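Long-range contact in SusD superfamily protein (Bacteroides thetaiotaomicron VPI-5482, PDB 3HDX), which probably binds polysaccharide at the outer membrane as a SusD-family protein of carbohydrate uptake and metabolism: residues Ala187-Ser201 against Ser249-Asn262. Residues are numbered along the deposited sequence; the frame is centred on the assembly and turned at random. Where two conformers were deposited one is given.
Sequences AQWQGKLFNKLSAYS and SNASVKGSRILGFN. With EDO (1,2-ethanediol), chain I; EDO (1,2-ethanediol), chain B; EDO (1,2-ethanediol), chain L.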
# COMPACT_ATOMS: atom_id res chain seq x y z
N ALA A 187 -14.82 -1.28 17.73
CA ALA A 187 -14.63 -0.05 16.94
C ALA A 187 -13.36 0.72 17.26
O ALA A 187 -12.74 1.29 16.38
CB ALA A 187 -15.87 0.87 17.05
N GLN A 188 -12.92 0.66 18.51
CA GLN A 188 -11.71 1.35 18.92
C GLN A 188 -10.46 0.88 18.20
O GLN A 188 -9.51 1.65 18.08
CB GLN A 188 -11.51 1.21 20.43
CG GLN A 188 -12.60 1.93 21.25
CD GLN A 188 -12.45 1.68 22.75
OE1 GLN A 188 -12.44 0.53 23.22
NE2 GLN A 188 -12.36 2.76 23.51
N TRP A 189 -10.44 -0.40 17.79
CA TRP A 189 -9.28 -0.94 17.07
C TRP A 189 -9.46 -1.00 15.55
O TRP A 189 -8.50 -1.36 14.84
CB TRP A 189 -8.91 -2.30 17.61
CG TRP A 189 -8.36 -2.35 19.00
CD1 TRP A 189 -8.88 -3.02 20.08
CD2 TRP A 189 -7.13 -1.77 19.44
NE1 TRP A 189 -8.03 -2.89 21.17
CE2 TRP A 189 -6.95 -2.13 20.80
CE3 TRP A 189 -6.15 -0.97 18.82
CZ2 TRP A 189 -5.83 -1.71 21.54
CZ3 TRP A 189 -5.02 -0.57 19.56
CH2 TRP A 189 -4.88 -0.95 20.89
N GLN A 190 -10.66 -0.70 15.05
CA GLN A 190 -10.91 -0.72 13.59
C GLN A 190 -10.01 0.30 12.90
O GLN A 190 -9.87 1.43 13.35
CB GLN A 190 -12.36 -0.38 13.27
CG GLN A 190 -13.34 -1.44 13.66
CD GLN A 190 -14.79 -1.01 13.47
OE1 GLN A 190 -15.06 0.01 12.83
NE2 GLN A 190 -15.74 -1.83 13.99
N GLY A 191 -9.37 -0.11 11.81
CA GLY A 191 -8.44 0.81 11.12
C GLY A 191 -7.15 1.06 11.83
O GLY A 191 -6.43 2.00 11.47
N LYS A 192 -6.86 0.26 12.86
CA LYS A 192 -5.64 0.43 13.67
C LYS A 192 -4.81 -0.86 13.66
O LYS A 192 -3.62 -0.85 13.28
CB LYS A 192 -6.01 0.95 15.08
CG LYS A 192 -6.74 2.31 14.96
CD LYS A 192 -6.85 3.11 16.23
CE LYS A 192 -7.40 4.50 15.94
NZ LYS A 192 -7.45 5.32 17.21
N LEU A 193 -5.42 -1.96 14.05
CA LEU A 193 -4.76 -3.26 14.04
C LEU A 193 -5.01 -4.08 12.75
O LEU A 193 -6.08 -3.97 12.15
CB LEU A 193 -5.23 -4.09 15.25
CG LEU A 193 -4.93 -3.43 16.61
CD1 LEU A 193 -5.54 -4.30 17.68
CD2 LEU A 193 -3.43 -3.15 16.88
N PHE A 194 -4.00 -4.87 12.36
CA PHE A 194 -4.06 -5.77 11.24
C PHE A 194 -5.13 -6.83 11.58
O PHE A 194 -5.03 -7.50 12.62
CB PHE A 194 -2.67 -6.39 11.10
CG PHE A 194 -2.35 -6.93 9.76
CD1 PHE A 194 -2.72 -8.19 9.41
CD2 PHE A 194 -1.53 -6.20 8.89
CE1 PHE A 194 -2.42 -8.70 8.18
CE2 PHE A 194 -1.19 -6.73 7.65
CZ PHE A 194 -1.63 -7.99 7.33
N ASN A 195 -6.17 -6.95 10.75
CA ASN A 195 -7.25 -7.90 11.00
C ASN A 195 -7.20 -9.02 9.97
O ASN A 195 -6.34 -9.06 9.07
CB ASN A 195 -8.59 -7.13 11.03
CG ASN A 195 -8.95 -6.49 9.69
OD1 ASN A 195 -9.08 -7.20 8.69
ND2 ASN A 195 -9.14 -5.16 9.67
N LYS A 196 -8.13 -9.96 10.09
CA LYS A 196 -8.12 -11.12 9.21
C LYS A 196 -8.18 -10.71 7.73
O LYS A 196 -7.48 -11.31 6.87
CB LYS A 196 -9.26 -12.07 9.51
CG LYS A 196 -9.13 -13.46 8.92
CD LYS A 196 -10.42 -14.29 9.01
CE LYS A 196 -10.91 -14.64 10.40
NZ LYS A 196 -9.89 -15.50 11.12
N LEU A 197 -9.01 -9.71 7.41
CA LEU A 197 -9.14 -9.23 6.03
C LEU A 197 -7.90 -8.48 5.55
O LEU A 197 -7.56 -8.53 4.35
CB LEU A 197 -10.43 -8.47 5.78
CG LEU A 197 -11.70 -9.28 6.06
CD1 LEU A 197 -12.98 -8.45 5.63
CD2 LEU A 197 -11.65 -10.68 5.33
N SER A 198 -7.20 -7.81 6.48
CA SER A 198 -5.90 -7.19 6.14
C SER A 198 -4.99 -8.29 5.55
O SER A 198 -4.37 -8.11 4.49
CB SER A 198 -5.23 -6.60 7.38
OG SER A 198 -6.11 -5.76 8.12
N ALA A 199 -4.91 -9.43 6.22
CA ALA A 199 -4.06 -10.56 5.74
C ALA A 199 -4.52 -11.07 4.38
O ALA A 199 -3.72 -11.30 3.48
CB ALA A 199 -4.00 -11.69 6.78
N TYR A 200 -5.84 -11.27 4.24
CA TYR A 200 -6.39 -11.67 2.93
C TYR A 200 -6.05 -10.68 1.82
O TYR A 200 -5.83 -11.10 0.68
CB TYR A 200 -7.89 -11.95 2.98
CG TYR A 200 -8.28 -13.32 3.49
CD1 TYR A 200 -8.04 -14.45 2.72
CD2 TYR A 200 -8.86 -13.49 4.73
CE1 TYR A 200 -8.41 -15.72 3.16
CE2 TYR A 200 -9.27 -14.77 5.17
CZ TYR A 200 -9.03 -15.87 4.41
OH TYR A 200 -9.37 -17.12 4.82
N SER A 201 -6.00 -9.39 2.14
CA SER A 201 -5.70 -8.36 1.15
C SER A 201 -4.27 -8.49 0.65
O SER A 201 -4.02 -8.30 -0.55
CB SER A 201 -5.99 -6.93 1.66
OG SER A 201 -4.99 -6.42 2.52
N SER A 249 -6.62 9.44 11.16
CA SER A 249 -6.51 8.28 12.05
C SER A 249 -7.81 7.91 12.76
O SER A 249 -8.23 6.75 12.75
CB SER A 249 -5.41 8.49 13.10
OG SER A 249 -5.61 9.70 13.80
N ASN A 250 -8.47 8.93 13.36
CA ASN A 250 -9.68 8.70 14.14
C ASN A 250 -11.01 8.93 13.39
O ASN A 250 -12.03 9.20 14.00
CB ASN A 250 -9.57 9.52 15.45
CG ASN A 250 -8.44 9.02 16.37
OD1 ASN A 250 -8.05 7.84 16.33
ND2 ASN A 250 -7.95 9.90 17.22
N ALA A 251 -10.98 8.79 12.05
CA ALA A 251 -12.17 8.98 11.21
C ALA A 251 -13.31 8.07 11.60
O ALA A 251 -13.08 6.93 11.99
CB ALA A 251 -11.84 8.69 9.74
N SER A 252 -14.53 8.57 11.46
CA SER A 252 -15.71 7.72 11.62
C SER A 252 -15.65 6.53 10.64
O SER A 252 -16.11 5.47 10.99
CB SER A 252 -17.03 8.49 11.39
OG SER A 252 -17.04 9.14 10.14
N VAL A 253 -15.06 6.74 9.46
CA VAL A 253 -14.90 5.71 8.44
C VAL A 253 -13.60 4.91 8.54
O VAL A 253 -13.24 4.20 7.60
CB VAL A 253 -15.05 6.32 6.99
CG1 VAL A 253 -16.45 6.92 6.82
CG2 VAL A 253 -13.90 7.35 6.68
N LYS A 254 -12.89 5.01 9.68
CA LYS A 254 -11.58 4.32 9.85
C LYS A 254 -11.57 2.82 9.55
O LYS A 254 -10.58 2.30 9.07
CB LYS A 254 -10.97 4.59 11.23
CG LYS A 254 -11.73 4.06 12.44
CD LYS A 254 -11.06 4.54 13.71
CE LYS A 254 -11.54 3.82 14.96
NZ LYS A 254 -13.01 3.98 15.19
N GLY A 255 -12.68 2.13 9.83
CA GLY A 255 -12.77 0.70 9.53
C GLY A 255 -12.62 0.37 8.04
O GLY A 255 -12.31 -0.77 7.68
N SER A 256 -12.84 1.37 7.20
CA SER A 256 -12.68 1.22 5.77
C SER A 256 -11.23 1.17 5.30
O SER A 256 -10.97 0.83 4.13
CB SER A 256 -13.51 2.27 5.03
OG SER A 256 -14.91 2.09 5.29
N ARG A 257 -10.30 1.48 6.20
CA ARG A 257 -8.85 1.24 5.93
C ARG A 257 -8.63 -0.25 6.21
O ARG A 257 -8.42 -0.64 7.37
CB ARG A 257 -7.95 2.12 6.76
CG ARG A 257 -8.13 3.59 6.56
CD ARG A 257 -7.01 4.37 7.20
NE ARG A 257 -7.00 4.24 8.66
CZ ARG A 257 -7.56 5.07 9.56
NH1 ARG A 257 -8.28 6.14 9.20
NH2 ARG A 257 -7.42 4.81 10.86
N ILE A 258 -8.77 -1.08 5.19
CA ILE A 258 -8.63 -2.54 5.34
C ILE A 258 -7.22 -2.89 5.84
O ILE A 258 -7.08 -3.78 6.68
CB ILE A 258 -9.01 -3.28 4.05
CG1 ILE A 258 -10.49 -3.07 3.76
CG2 ILE A 258 -8.67 -4.83 4.15
CD1 ILE A 258 -10.93 -3.65 2.42
N LEU A 259 -6.23 -2.19 5.29
CA LEU A 259 -4.83 -2.29 5.76
C LEU A 259 -4.21 -0.91 5.64
O LEU A 259 -4.19 -0.31 4.54
CB LEU A 259 -4.04 -3.33 4.95
CG LEU A 259 -2.71 -3.83 5.53
CD1 LEU A 259 -2.29 -5.10 4.77
CD2 LEU A 259 -1.59 -2.84 5.51
N GLY A 260 -3.72 -0.39 6.75
CA GLY A 260 -3.05 0.90 6.74
C GLY A 260 -2.23 1.11 7.98
O GLY A 260 -2.18 0.23 8.84
N PHE A 261 -1.55 2.27 8.04
CA PHE A 261 -0.65 2.62 9.15
C PHE A 261 -0.91 4.06 9.52
O PHE A 261 -0.96 4.95 8.66
CB PHE A 261 0.82 2.42 8.76
CG PHE A 261 1.10 1.02 8.36
CD1 PHE A 261 1.39 0.06 9.33
CD2 PHE A 261 0.98 0.63 7.04
CE1 PHE A 261 1.54 -1.31 8.96
CE2 PHE A 261 1.14 -0.73 6.67
CZ PHE A 261 1.43 -1.68 7.64
N ASN A 262 -1.10 4.27 10.82
CA ASN A 262 -1.51 5.57 11.34
C ASN A 262 -0.40 6.27 12.10
O ASN A 262 0.48 5.62 12.68
CB ASN A 262 -2.69 5.37 12.30
CG ASN A 262 -3.77 4.50 11.71
OD1 ASN A 262 -4.11 4.63 10.52
ND2 ASN A 262 -4.25 3.54 12.49
C1 EDO I . -4.62 -1.92 9.97
O1 EDO I . -3.88 -2.36 8.88
C2 EDO I . -6.04 -1.66 9.59
O2 EDO I . -6.11 -0.43 8.87
C1 EDO B . -5.87 2.75 21.02
O1 EDO B . -6.25 3.61 19.93
C2 EDO B . -6.99 1.74 21.21
O2 EDO B . -8.20 2.39 21.61
C1 EDO L . -11.80 1.65 27.14
O1 EDO L . -10.90 1.88 26.04
C2 EDO L . -13.24 1.56 26.65
O2 EDO L . -13.42 0.31 25.97
O HOH W 1 -14.79 2.57 13.55
O HOH W 2 -4.97 2.28 8.88
O HOH W 3 -1.72 -0.56 11.47
O HOH W 4 -10.24 -2.29 8.74
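Gly191 O is held by two side chains of 249-262. Asn262 ND2 comes in the carbonyl plane, on a lone pair, at 2.9 Å, with an N-H...O angle of 167°. Arg257 NH2 reaches it from above that plane, and water 2 adds a third donor. NH2 also donates to O of one Ser249 conformer, tying both segments together. Asn262 OD1 turns to Ser357, which helps fix the amide.

In the capping box of helix 196-209, Asn195 OD1 accepts from Ser198 N and Ser198 OG from Asn195 N. That same hydroxyl donates to Ile258 O at 2.6 Å, nearly in line with C=O. Lys192, extended beyond CG, carries NZ to OD1 of one Asn250 conformer at 2.7 Å.

Lys254 NZ donates to Ala187 O at 3.0 Å, from the face of that carbonyl opposite Gln190 N. Its chain runs past Gln190 O and bends at its last torsion (chi4 -59°), turning the amine to Ala187. Water 1 links this amine to Gln190 OE1; Gln173 and Asn231 also hold that amide. A methionine here would probably leave Ala187 O without its side-chain donor and break the water link to Gln190.

Gly191 CA lies 3.3 Å from Lys254 O. A CB on Gly191 would clash with that oxygen, and its positive phi also favours glycine. Leu259 CD1 packs on CE2 of one Phe194 conformer at 3.5 Å, while Ser198 CB covers one face of that ring.

The contact joins the loop before helix 196-209, and the helix start, to the loop and 3-10 turn leading into strand 259-261. That strand pairs antiparallel with 358-361, with a classic beta bulge at Ile258 and Leu259 facing Thr361. Phe194 and Phe261 touch Leu117 of helix 104-129, and Leu193 packs on Tyr22 of helix 11-30.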